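Local atomic coordinates of putative hydrolase (PDB entry 4X00), a protein that probably acts as a hydrolase of the alpha/beta hydrolase fold, put forward as an aryl esterase though its substrate is not established. Residues L44-N49 and L190-L195; R70-S75 and A194-D199; G138-K143 and V209-G214. One frame throughout, in Å; residues are numbered along the deposited sequence.

In the fold
Interactions 1 and 2 adjoin, their centres about 8 Å apart; interaction 3 stands apart, its centre about 23 Å from that of interaction 1 and about 22 Å from that of interaction 2. The first two share Ala194 and Leu195, between the body of helix 183-194 and helix 198-204. They touch directly: Leu44 N is 3.0 Å from His72 NE2, a probable hydrogen bond, and Leu44 CD2 packs on Ala196 CB at 3.6 Å. Interaction 3 lies across the chain's centre from interaction 1. The side chain of Leu142 lies near, without touching, the presumed Ser112-His259-Asp230 triad and about 4 Å from a glycerol, probably from crystallisation. All three tie loops after central strands to helices and connecting loops of 183-216.

Interaction 1 of 3, residues L44-N49 and L190-L195; sequences LGSRLN and LANAAL. With EDO (1,2-ethanediol), chain F.
The loop 44-49 runs past the C-terminal part of helix 183-194, closest where the CA atoms of Leu44 and Ala193 come within 4.6 Å, and it turns into a short 3-10 segment at Arg47. At that closest point Leu44 O receives a CA-H...O contact from Ala193 CA at 3.3 Å, while Leu44 CB and Ala193 CB pack at 3.8 Å. Asn192 carries the polar half of the contact. With CG anti to its backbone N (chi1 -173°), its amide extends from the helix to the loop, where Ser46 OG donates to Asn192 OD1 over 2.7 Å. The C=O...donor angle is 105°, and the hydroxyl is tilted 19° from the carbonyl plane, so it reaches the oxygen from the side. Ser46 OG also accepts from Leu48 N at 3.1 Å, an ST turn that fixes the hydroxyl at the start of the 3-10 segment. Leu48 brings CD1 to the same amide, 3.6 Å from Asn192 OD1. Two waters complete the junction: one donates to Leu44 O and accepts from Asn192 ND2, the other donates to Gly45 O and Asn192 O. O2 of a 1,2-ethanediol, probably from crystallisation, donates to Leu48 O at 2.8 Å. Arg47 forms a salt bridge with Asp68. The arrangement joins the loop after strand 36-40 to a helix inserted between strands 132-136 and 222-227, consistent with the cap region of an alpha/beta hydrolase.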
ATOM      1  N   LEU A  44       9.215   0.928  -1.157  1.00  7.86           N
ATOM      2  CA  LEU A  44      10.279   1.299  -0.194  1.00  8.19           C
ATOM      3  C   LEU A  44       9.757   1.474   1.233  1.00  7.97           C
ATOM      4  O   LEU A  44      10.500   1.911   2.120  1.00  9.10           O
ATOM      5  CB  LEU A  44      11.050   2.574  -0.607  1.00 10.47           C
ATOM      6  CG  LEU A  44      11.780   2.502  -1.942  1.00 13.36           C
ATOM      7  CD1 LEU A  44      12.750   3.678  -2.026  1.00 12.98           C
ATOM      8  CD2 LEU A  44      12.483   1.201  -2.210  1.00 14.87           C
ATOM      9  N   GLY A  45       8.523   1.057   1.479  1.00  7.10           N
ATOM     10  CA  GLY A  45       7.965   1.093   2.822  1.00  7.65           C
ATOM     11  C   GLY A  45       8.170  -0.181   3.621  1.00  7.45           C
ATOM     12  O   GLY A  45       8.927  -1.084   3.226  1.00  7.63           O
ATOM     13  N   SER A  46       7.450  -0.291   4.735  1.00  7.58           N
ATOM     14  CA  SER A  46       7.322  -1.540   5.481  1.00  7.76           C
ATOM     15  C   SER A  46       6.147  -1.349   6.438  1.00  7.02           C
ATOM     16  O   SER A  46       5.470  -0.316   6.387  1.00  7.09           O
ATOM     17  CB  SER A  46       8.573  -1.885   6.282  1.00  8.64           C
ATOM     18  OG  SER A  46       8.651  -1.030   7.438  1.00  7.95           O
ATOM     19  N   ARG A  47       5.918  -2.305   7.333  1.00  7.47           N
ATOM     20  CA  ARG A  47       4.871  -2.134   8.333  1.00  7.42           C
ATOM     21  C   ARG A  47       5.046  -0.844   9.130  1.00  8.02           C
ATOM     22  O   ARG A  47       4.050  -0.334   9.647  1.00  9.40           O
ATOM     23  CB  ARG A  47       4.843  -3.333   9.296  1.00  8.29           C
ATOM     24  CG  ARG A  47       5.750  -3.261  10.498  1.00  8.45           C
ATOM     25  CD  ARG A  47       7.245  -3.317  10.167  1.00  8.23           C
ATOM     26  NE  ARG A  47       7.758  -4.615   9.717  1.00  8.60           N
ATOM     27  CZ  ARG A  47       8.281  -5.543  10.512  1.00  8.82           C
ATOM     28  NH1 ARG A  47       8.278  -5.404  11.837  1.00 10.38           N
ATOM     29  NH2 ARG A  47       8.811  -6.627   9.954  1.00  9.00           N
ATOM     30  N   LEU A  48       6.270  -0.310   9.227  1.00  7.74           N
ATOM     31  CA  LEU A  48       6.499   0.915  10.008  1.00  8.30           C
ATOM     32  C   LEU A  48       5.727   2.103   9.492  1.00  8.05           C
ATOM     33  O   LEU A  48       5.475   3.041  10.267  1.00  9.31           O
ATOM     34  CB  LEU A  48       7.999   1.284  10.029  1.00  9.08           C
ATOM     35  CG  LEU A  48       8.865   0.225  10.712  1.00 10.24           C
ATOM     36  CD1 LEU A  48      10.327   0.690  10.718  1.00 10.26           C
ATOM     37  CD2 LEU A  48       8.398  -0.172  12.125  1.00 11.49           C
ATOM     38  N   ASN A  49       5.335   2.093   8.218  1.00  8.15           N
ATOM     39  CA  ASN A  49       4.546   3.214   7.703  1.00  8.48           C
ATOM     40  C   ASN A  49       3.241   3.441   8.439  1.00  8.55           C
ATOM     41  O   ASN A  49       2.736   4.546   8.417  1.00  9.04           O
ATOM     42  CB  ASN A  49       4.229   3.011   6.231  1.00 10.79           C
ATOM     43  CG  ASN A  49       5.428   3.158   5.363  1.00 13.81           C
ATOM     44  OD1 ASN A  49       5.792   2.219   4.656  1.00 17.08           O
ATOM     45  ND2 ASN A  49       6.029   4.327   5.362  1.00 12.43           N
ATOM     46  N   LEU A 190      13.960   6.305   6.242  1.00  7.32           N
ATOM     47  CA  LEU A 190      15.077   6.275   5.289  1.00  7.59           C
ATOM     48  C   LEU A 190      15.866   4.955   5.415  1.00  7.16           C
ATOM     49  O   LEU A 190      16.133   4.267   4.425  1.00  7.75           O
ATOM     50  CB  LEU A 190      15.989   7.473   5.520  1.00  7.87           C
ATOM     51  CG  LEU A 190      17.089   7.628   4.471  1.00  8.89           C
ATOM     52  CD1 LEU A 190      16.481   7.928   3.105  1.00  9.98           C
ATOM     53  CD2 LEU A 190      17.987   8.763   4.956  1.00 11.36           C
ATOM     54  N   ALA A 191      16.203   4.585   6.648  1.00  6.76           N
ATOM     55  CA  ALA A 191      16.893   3.306   6.898  1.00  7.64           C
ATOM     56  C   ALA A 191      15.992   2.130   6.489  1.00  7.16           C
ATOM     57  O   ALA A 191      16.423   1.144   5.868  1.00  7.89           O
ATOM     58  CB  ALA A 191      17.282   3.217   8.354  1.00  7.49           C
ATOM     59  N   ASN A 192      14.703   2.255   6.808  1.00  7.49           N
ATOM     60  CA  ASN A 192      13.702   1.282   6.426  1.00  7.74           C
ATOM     61  C   ASN A 192      13.659   1.064   4.910  1.00  7.55           C
ATOM     62  O   ASN A 192      13.601  -0.091   4.423  1.00  8.38           O
ATOM     63  CB  ASN A 192      12.359   1.795   6.971  1.00  8.20           C
ATOM     64  CG  ASN A 192      11.208   0.816   6.820  1.00  8.53           C
ATOM     65  OD1 ASN A 192      11.216  -0.273   7.395  1.00  9.55           O
ATOM     66  ND2 ASN A 192      10.150   1.246   6.116  1.00  9.05           N
ATOM     67  N   ALA A 193      13.729   2.159   4.151  1.00  7.28           N
ATOM     68  CA  ALA A 193      13.716   2.082   2.693  1.00  7.74           C
ATOM     69  C   ALA A 193      14.970   1.380   2.188  1.00  7.17           C
ATOM     70  O   ALA A 193      14.905   0.681   1.184  1.00  7.90           O
ATOM     71  CB  ALA A 193      13.642   3.467   2.090  1.00  9.08           C
ATOM     72  N   ALA A 194      16.115   1.578   2.863  1.00  6.69           N
ATOM     73  CA  ALA A 194      17.365   0.953   2.416  1.00  6.93           C
ATOM     74  C   ALA A 194      17.348  -0.564   2.550  1.00  7.74           C
ATOM     75  O   ALA A 194      18.189  -1.233   1.940  1.00  9.36           O
ATOM     76  CB  ALA A 194      18.531   1.530   3.184  1.00  7.97           C
ATOM     77  N   LEU A 195      16.392  -1.109   3.289  1.00  8.25           N
ATOM     78  CA  LEU A 195      16.241  -2.556   3.371  1.00  8.58           C
ATOM     79  C   LEU A 195      15.646  -3.149   2.113  1.00  9.56           C
ATOM     80  O   LEU A 195      15.739  -4.360   1.895  1.00 10.92           O
ATOM     81  CB  LEU A 195      15.329  -2.935   4.541  1.00  8.55           C
ATOM     82  CG  LEU A 195      15.770  -2.418   5.905  1.00 10.86           C
ATOM     83  CD1 LEU A 195      14.704  -2.781   6.955  1.00 11.74           C
ATOM     84  CD2 LEU A 195      17.090  -3.015   6.307  1.00 13.04           C
TER
HETATM   85  C1  EDO F 302       6.280   6.242  10.808  1.00 24.14           C
HETATM   86  O1  EDO F 302       5.756   7.007  11.901  1.00 28.92           O
HETATM   87  C2  EDO F 302       7.516   5.490  11.287  1.00 25.82           C
HETATM   88  O2  EDO F 302       7.122   4.397  12.132  1.00 25.59           O
HETATM   89  O   HOH W   1      10.433   3.474   4.336  1.00  8.43           O
HETATM   90  O   HOH W   2      11.686  -1.876   3.135  1.00  8.76           O

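Interaction 2 of 3, residues R70-S75 and A194-D199; sequences RGHGLS and ALASWD
The imidazole of His72 meets Ala196 CB obliquely, with CD2 the nearest ring atom at 4.2 Å, while the backbone carbonyl of Arg70 lies at the ring's edge. Ala196 O sits at the edge of the Trp198 indole, in its plane. His72 ND1 donates to Arg70 O over 3.0 Å; the acceptor is 7° out of the ring plane, although the donor stands 41° out of the carbonyl plane. NE2 pairs with Leu44 N in a probable hydrogen bond, and engaging both ring nitrogens would hold the ring's rotation. In this alpha/beta hydrolase fold, the contact joins the loop after strand 63-67 to the link between helices 183-194 and 198-204. The loop turns back through a type II' beta turn, closed by Ser75 N to His72 O. Leu195 CB lies 4.1 Å from Gly73 O. Ser197 occupies the N-cap of helix 198-204: its OG, opposite its own N and beside the carbonyl carbon, accepts from Met200 N and, weakly, from Asp199 N. The main cross-link is backbone: Ser197 N donates to Gly71 O at 2.8 Å, nearly straight at 173°, and Ala196 CA adds a CA-H...O contact to Gly71 O at 3.3 Å.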
ATOM      1  N   ARG A  70       6.744  -8.478  -0.239  1.00  8.38           N
ATOM      2  CA  ARG A  70       7.930  -9.140  -0.767  1.00  8.31           C
ATOM      3  C   ARG A  70       8.938  -8.081  -1.217  1.00  8.83           C
ATOM      4  O   ARG A  70       8.587  -7.012  -1.748  1.00  8.56           O
ATOM      5  CB  ARG A  70       7.581 -10.085  -1.929  1.00  9.74           C
ATOM      6  CG  ARG A  70       7.000  -9.425  -3.184  1.00  9.44           C
ATOM      7  CD  ARG A  70       6.840 -10.469  -4.338  1.00 10.89           C
ATOM      8  NE  ARG A  70       6.138 -11.640  -3.807  1.00 10.83           N
ATOM      9  CZ  ARG A  70       6.480 -12.900  -4.045  1.00 10.75           C
ATOM     10  NH1 ARG A  70       5.855 -13.864  -3.410  1.00 11.83           N
ATOM     11  NH2 ARG A  70       7.444 -13.192  -4.934  1.00 11.61           N
ATOM     12  N   GLY A  71      10.216  -8.373  -0.987  1.00  8.71           N
ATOM     13  CA  GLY A  71      11.265  -7.425  -1.352  1.00  9.37           C
ATOM     14  C   GLY A  71      11.489  -6.285  -0.387  1.00  9.16           C
ATOM     15  O   GLY A  71      12.374  -5.468  -0.636  1.00  9.79           O
ATOM     16  N   HIS A  72      10.695  -6.214   0.680  1.00  8.16           N
ATOM     17  CA  HIS A  72      10.707  -5.105   1.630  1.00  7.74           C
ATOM     18  C   HIS A  72      10.880  -5.555   3.066  1.00  7.62           C
ATOM     19  O   HIS A  72      10.572  -6.702   3.412  1.00  7.54           O
ATOM     20  CB  HIS A  72       9.376  -4.336   1.530  1.00  7.41           C
ATOM     21  CG  HIS A  72       9.183  -3.569   0.247  1.00  7.57           C
ATOM     22  ND1 HIS A  72       8.776  -4.155  -0.937  1.00  8.13           N
ATOM     23  CD2 HIS A  72       9.271  -2.235   0.004  1.00  7.43           C
ATOM     24  CE1 HIS A  72       8.645  -3.208  -1.860  1.00  8.25           C
ATOM     25  NE2 HIS A  72       8.945  -2.035  -1.314  1.00  7.99           N
ATOM     26  N   GLY A  73      11.359  -4.639   3.913  1.00  7.85           N
ATOM     27  CA  GLY A  73      11.359  -4.861   5.350  1.00  8.86           C
ATOM     28  C   GLY A  73      12.074  -6.140   5.743  1.00  8.35           C
ATOM     29  O   GLY A  73      13.233  -6.365   5.331  1.00  9.13           O
ATOM     30  N   LEU A  74      11.378  -7.015   6.477  1.00  8.63           N
ATOM     31  CA  LEU A  74      11.930  -8.311   6.894  1.00  8.80           C
ATOM     32  C   LEU A  74      11.252  -9.474   6.186  1.00  8.27           C
ATOM     33  O   LEU A  74      11.442 -10.638   6.586  1.00 10.11           O
ATOM     34  CB  LEU A  74      11.853  -8.459   8.423  1.00 10.54           C
ATOM     35  CG  LEU A  74      12.615  -7.369   9.199  1.00 11.92           C
ATOM     36  CD1 LEU A  74      12.540  -7.651  10.726  1.00 13.35           C
ATOM     37  CD2 LEU A  74      14.055  -7.188   8.706  1.00 12.38           C
ATOM     38  N   SER A  75      10.526  -9.194   5.108  1.00  8.64           N
ATOM     39  CA  SER A  75       9.994 -10.267   4.286  1.00  8.94           C
ATOM     40  C   SER A  75      11.065 -10.832   3.350  1.00  9.34           C
ATOM     41  O   SER A  75      12.140 -10.237   3.155  1.00 10.13           O
ATOM     42  CB  SER A  75       8.785  -9.805   3.492  1.00  9.09           C
ATOM     43  OG  SER A  75       7.665  -9.714   4.365  1.00  8.49           O
ATOM     44  N   ALA A 194      16.115   1.578   2.863  1.00  6.69           N
ATOM     45  CA  ALA A 194      17.365   0.953   2.416  1.00  6.93           C
ATOM     46  C   ALA A 194      17.348  -0.564   2.550  1.00  7.74           C
ATOM     47  O   ALA A 194      18.189  -1.233   1.940  1.00  9.36           O
ATOM     48  CB  ALA A 194      18.531   1.530   3.184  1.00  7.97           C
ATOM     49  N   LEU A 195      16.392  -1.109   3.289  1.00  8.25           N
ATOM     50  CA  LEU A 195      16.241  -2.556   3.371  1.00  8.58           C
ATOM     51  C   LEU A 195      15.646  -3.149   2.113  1.00  9.56           C
ATOM     52  O   LEU A 195      15.739  -4.360   1.895  1.00 10.92           O
ATOM     53  CB  LEU A 195      15.329  -2.935   4.541  1.00  8.55           C
ATOM     54  CG  LEU A 195      15.770  -2.418   5.905  1.00 10.86           C
ATOM     55  CD1 LEU A 195      14.704  -2.781   6.955  1.00 11.74           C
ATOM     56  CD2 LEU A 195      17.090  -3.015   6.307  1.00 13.04           C
ATOM     57  N   ALA A 196      15.022  -2.334   1.273  1.00  9.73           N
ATOM     58  CA  ALA A 196      14.334  -2.908   0.101  1.00  9.89           C
ATOM     59  C   ALA A 196      15.320  -3.515  -0.908  1.00  8.77           C
ATOM     60  O   ALA A 196      16.399  -2.988  -1.184  1.00  9.45           O
ATOM     61  CB  ALA A 196      13.462  -1.846  -0.583  1.00 12.75           C
ATOM     62  N   SER A 197      14.899  -4.630  -1.482  1.00  8.10           N
ATOM     63  CA  SER A 197      15.695  -5.359  -2.463  1.00  8.34           C
ATOM     64  C   SER A 197      15.919  -4.560  -3.737  1.00  8.37           C
ATOM     65  O   SER A 197      14.968  -4.056  -4.332  1.00  9.08           O
ATOM     66  CB  SER A 197      14.981  -6.679  -2.808  1.00  9.70           C
ATOM     67  OG  SER A 197      15.495  -7.211  -4.031  1.00 10.49           O
ATOM     68  N   TRP A 198      17.173  -4.492  -4.193  1.00  8.13           N
ATOM     69  CA  TRP A 198      17.477  -3.821  -5.448  1.00  8.65           C
ATOM     70  C   TRP A 198      16.916  -4.617  -6.637  1.00  9.33           C
ATOM     71  O   TRP A 198      16.604  -4.045  -7.691  1.00 10.65           O
ATOM     72  CB  TRP A 198      18.987  -3.642  -5.605  1.00  8.66           C
ATOM     73  CG  TRP A 198      19.577  -2.639  -4.675  1.00  8.87           C
ATOM     74  CD1 TRP A 198      19.092  -2.231  -3.451  1.00  9.18           C
ATOM     75  CD2 TRP A 198      20.783  -1.912  -4.891  1.00  8.60           C
ATOM     76  NE1 TRP A 198      19.924  -1.281  -2.914  1.00  9.24           N
ATOM     77  CE2 TRP A 198      20.991  -1.090  -3.765  1.00  8.95           C
ATOM     78  CE3 TRP A 198      21.729  -1.909  -5.920  1.00  8.78           C
ATOM     79  CZ2 TRP A 198      22.072  -0.210  -3.683  1.00  9.26           C
ATOM     80  CZ3 TRP A 198      22.794  -1.038  -5.838  1.00  9.67           C
ATOM     81  CH2 TRP A 198      22.964  -0.205  -4.731  1.00  9.45           C
ATOM     82  N   ASP A 199      16.764  -5.935  -6.469  1.00  9.61           N
ATOM     83  CA  ASP A 199      16.155  -6.746  -7.535  1.00 10.80           C
ATOM     84  C   ASP A 199      14.686  -6.380  -7.670  1.00 10.02           C
ATOM     85  O   ASP A 199      14.168  -6.220  -8.765  1.00 11.25           O
ATOM     86  CB  ASP A 199      16.298  -8.240  -7.225  1.00 12.60           C
ATOM     87  CG  ASP A 199      17.751  -8.667  -7.077  1.00 15.25           C
ATOM     88  OD1 ASP A 199      18.506  -8.400  -8.026  1.00 17.29           O
ATOM     89  OD2 ASP A 199      18.136  -9.229  -6.019  1.00 15.86           O
TER

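Interaction 3 of 3, residues G138-K143 and V209-G214; sequences GVIELK and VEAAKG
The loop that follows central strand 132-136 of the alpha/beta hydrolase sheet meets the N-terminal end of helix 211-216, on the flank of the presumed active site. The loop is anchored there by backbone hydrogen bonding between Val139 and Ser112, the likely nucleophile. No direct hydrogen bond crosses between 138-143 and 209-214; the joint is made of methyl contacts and one water. Ile140 O is approached by two methyl groups, Ala211 CB at 3.3 Å and Val209 CG1 at 3.4 Å. Val209 CG1 gets there because it lies trans across CA-CB from the amide nitrogen, at chi1 -176°, which leaves Val209 CG2 to meet Leu142 CD1 at 4.2 Å. Ala211 CB also touches Ile140 CG2 at 4.3 Å and the CG methylene of Glu141 at 4.0 Å, so this one methyl fits among three parts of the loop. Beyond CG the Glu141 chain is extended, and its carboxylate reaches a water that donates to OE2 at 2.8 Å. That water accepts from Ala212 N at 3.0 Å and donates weakly to Val209 O. Ile140 also packs against helix 235-245, whose Arg241 forms a salt bridge with Glu141 OE1; Gln146 donates to the same oxygen. The water thus takes an N-H of the first helical turn and passes the interaction on to a carboxylate. A negative charge near a helix N-terminus would probably be favoured by the helix dipole, and the Arg241 pairing should also stabilise Glu141 in its ionised form.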
ATOM      1  N   GLY A 138      -3.313   5.403  -4.005  1.00  8.20           N
ATOM      2  CA  GLY A 138      -3.029   4.171  -4.700  1.00  8.90           C
ATOM      3  C   GLY A 138      -2.595   4.342  -6.133  1.00  9.13           C
ATOM      4  O   GLY A 138      -3.087   5.212  -6.891  1.00 10.34           O
ATOM      5  N   VAL A 139      -1.642   3.502  -6.527  1.00  9.34           N
ATOM      6  CA  VAL A 139      -1.429   3.315  -7.943  1.00 10.39           C
ATOM      7  C   VAL A 139      -2.686   2.703  -8.530  1.00 10.91           C
ATOM      8  O   VAL A 139      -3.191   1.714  -7.995  1.00 12.00           O
ATOM      9  CB  VAL A 139      -0.210   2.416  -8.216  1.00 11.66           C
ATOM     10  CG1 VAL A 139      -0.177   1.992  -9.720  1.00 13.10           C
ATOM     11  CG2 VAL A 139       1.063   3.159  -7.828  1.00 11.73           C
ATOM     12  N   ILE A 140      -3.182   3.291  -9.617  1.00 10.68           N
ATOM     13  CA  ILE A 140      -4.297   2.729 -10.373  1.00 12.07           C
ATOM     14  C   ILE A 140      -3.658   2.036 -11.573  1.00 13.09           C
ATOM     15  O   ILE A 140      -3.589   0.806 -11.621  1.00 13.48           O
ATOM     16  CB  ILE A 140      -5.332   3.804 -10.771  1.00 11.92           C
ATOM     17  CG1 ILE A 140      -5.877   4.493  -9.503  1.00 11.60           C
ATOM     18  CG2 ILE A 140      -6.449   3.176 -11.600  1.00 12.99           C
ATOM     19  CD1 ILE A 140      -6.489   3.524  -8.448  1.00 11.14           C
ATOM     20  N   GLU A 141      -3.119   2.814 -12.509  1.00 13.24           N
ATOM     21  CA  GLU A 141      -2.233   2.251 -13.526  1.00 14.68           C
ATOM     22  C   GLU A 141      -0.920   2.981 -13.525  1.00 15.79           C
ATOM     23  O   GLU A 141      -0.854   4.165 -13.187  1.00 15.78           O
ATOM     24  CB  GLU A 141      -2.866   2.323 -14.923  1.00 15.76           C
ATOM     25  CG  GLU A 141      -4.127   1.480 -15.011  1.00 17.29           C
ATOM     26  CD  GLU A 141      -4.997   1.796 -16.202  1.00 19.00           C
ATOM     27  OE1 GLU A 141      -5.103   2.982 -16.577  1.00 19.33           O
ATOM     28  OE2 GLU A 141      -5.584   0.835 -16.768  1.00 19.82           O
ATOM     29  N   LEU A 142       0.129   2.272 -13.923  1.00 17.27           N
ATOM     30  CA  LEU A 142       1.448   2.865 -14.049  1.00 18.51           C
ATOM     31  C   LEU A 142       1.609   3.443 -15.449  1.00 19.62           C
ATOM     32  O   LEU A 142       2.200   2.812 -16.318  1.00 21.23           O
ATOM     33  CB  LEU A 142       2.519   1.822 -13.760  1.00 19.55           C
ATOM     34  CG  LEU A 142       2.521   1.256 -12.346  1.00 21.69           C
ATOM     35  CD1 LEU A 142       3.365  -0.019 -12.294  1.00 23.10           C
ATOM     36  CD2 LEU A 142       3.077   2.298 -11.385  1.00 22.97           C
ATOM     37  N   LYS A 143       1.032   4.622 -15.668  1.00 20.00           N
ATOM     38  CA  LYS A 143       0.978   5.262 -16.983  1.00 20.18           C
ATOM     39  C   LYS A 143       1.338   6.736 -16.786  1.00 20.21           C
ATOM     40  O   LYS A 143       1.088   7.293 -15.720  1.00 19.27           O
ATOM     41  CB  LYS A 143      -0.422   5.119 -17.625  1.00 20.25           C
ATOM     42  N   VAL A 209      -0.408  -4.808 -13.676  1.00 14.99           N
ATOM     43  CA  VAL A 209      -1.471  -4.302 -12.796  1.00 15.47           C
ATOM     44  C   VAL A 209      -2.804  -4.432 -13.516  1.00 16.52           C
ATOM     45  O   VAL A 209      -3.055  -3.742 -14.510  1.00 17.51           O
ATOM     46  CB  VAL A 209      -1.251  -2.828 -12.391  1.00 15.84           C
ATOM     47  CG1 VAL A 209      -2.336  -2.377 -11.393  1.00 17.02           C
ATOM     48  CG2 VAL A 209       0.125  -2.645 -11.769  1.00 15.59           C
ATOM     49  N   GLU A 210      -3.668  -5.312 -13.022  1.00 16.06           N
ATOM     50  CA  GLU A 210      -4.962  -5.524 -13.668  1.00 17.14           C
ATOM     51  C   GLU A 210      -6.025  -4.637 -13.034  1.00 15.78           C
ATOM     52  O   GLU A 210      -7.011  -5.115 -12.462  1.00 15.30           O
ATOM     53  CB  GLU A 210      -5.354  -6.987 -13.586  1.00 20.50           C
ATOM     54  CG  GLU A 210      -4.334  -7.864 -14.306  1.00 26.38           C
ATOM     55  CD  GLU A 210      -4.778  -9.297 -14.432  1.00 33.43           C
ATOM     56  OE1 GLU A 210      -4.099 -10.180 -13.863  1.00 39.07           O
ATOM     57  OE2 GLU A 210      -5.790  -9.542 -15.108  1.00 34.49           O
ATOM     58  N   ALA A 211      -5.812  -3.329 -13.132  1.00 15.02           N
ATOM     59  CA  ALA A 211      -6.737  -2.378 -12.530  1.00 14.85           C
ATOM     60  C   ALA A 211      -8.112  -2.434 -13.195  1.00 14.57           C
ATOM     61  O   ALA A 211      -9.130  -2.385 -12.518  1.00 14.23           O
ATOM     62  CB  ALA A 211      -6.168  -0.988 -12.608  1.00 16.16           C
ATOM     63  N   ALA A 212      -8.159  -2.502 -14.519  1.00 15.67           N
ATOM     64  CA  ALA A 212      -9.440  -2.477 -15.203  1.00 16.86           C
ATOM     65  C   ALA A 212     -10.288  -3.659 -14.778  1.00 17.26           C
ATOM     66  O   ALA A 212     -11.463  -3.504 -14.406  1.00 18.32           O
ATOM     67  CB  ALA A 212      -9.231  -2.477 -16.688  1.00 17.56           C
ATOM     68  N   LYS A 213      -9.691  -4.844 -14.787  1.00 17.39           N
ATOM     69  CA  LYS A 213     -10.429  -6.033 -14.381  1.00 18.54           C
ATOM     70  C   LYS A 213     -10.790  -6.004 -12.884  1.00 17.30           C
ATOM     71  O   LYS A 213     -11.934  -6.240 -12.517  1.00 19.00           O
ATOM     72  CB  LYS A 213      -9.619  -7.285 -14.718  1.00 21.57           C
ATOM     73  CG  LYS A 213     -10.304  -8.596 -14.378  1.00 24.95           C
ATOM     74  CD  LYS A 213      -9.441  -9.800 -14.729  1.00 28.10           C
ATOM     75  CE  LYS A 213     -10.154 -11.094 -14.340  1.00 31.13           C
ATOM     76  NZ  LYS A 213      -9.268 -12.271 -14.486  1.00 33.50           N
ATOM     77  N   GLY A 214      -9.831  -5.714 -12.009  1.00 15.08           N
ATOM     78  CA  GLY A 214     -10.119  -5.813 -10.588  1.00 14.67           C
ATOM     79  C   GLY A 214     -11.093  -4.750 -10.104  1.00 15.07           C
ATOM     80  O   GLY A 214     -11.997  -5.036  -9.322  1.00 15.51           O
TER
HETATM   81  O   HOH W   3      -5.569  -1.805 -15.950  1.00 23.14           O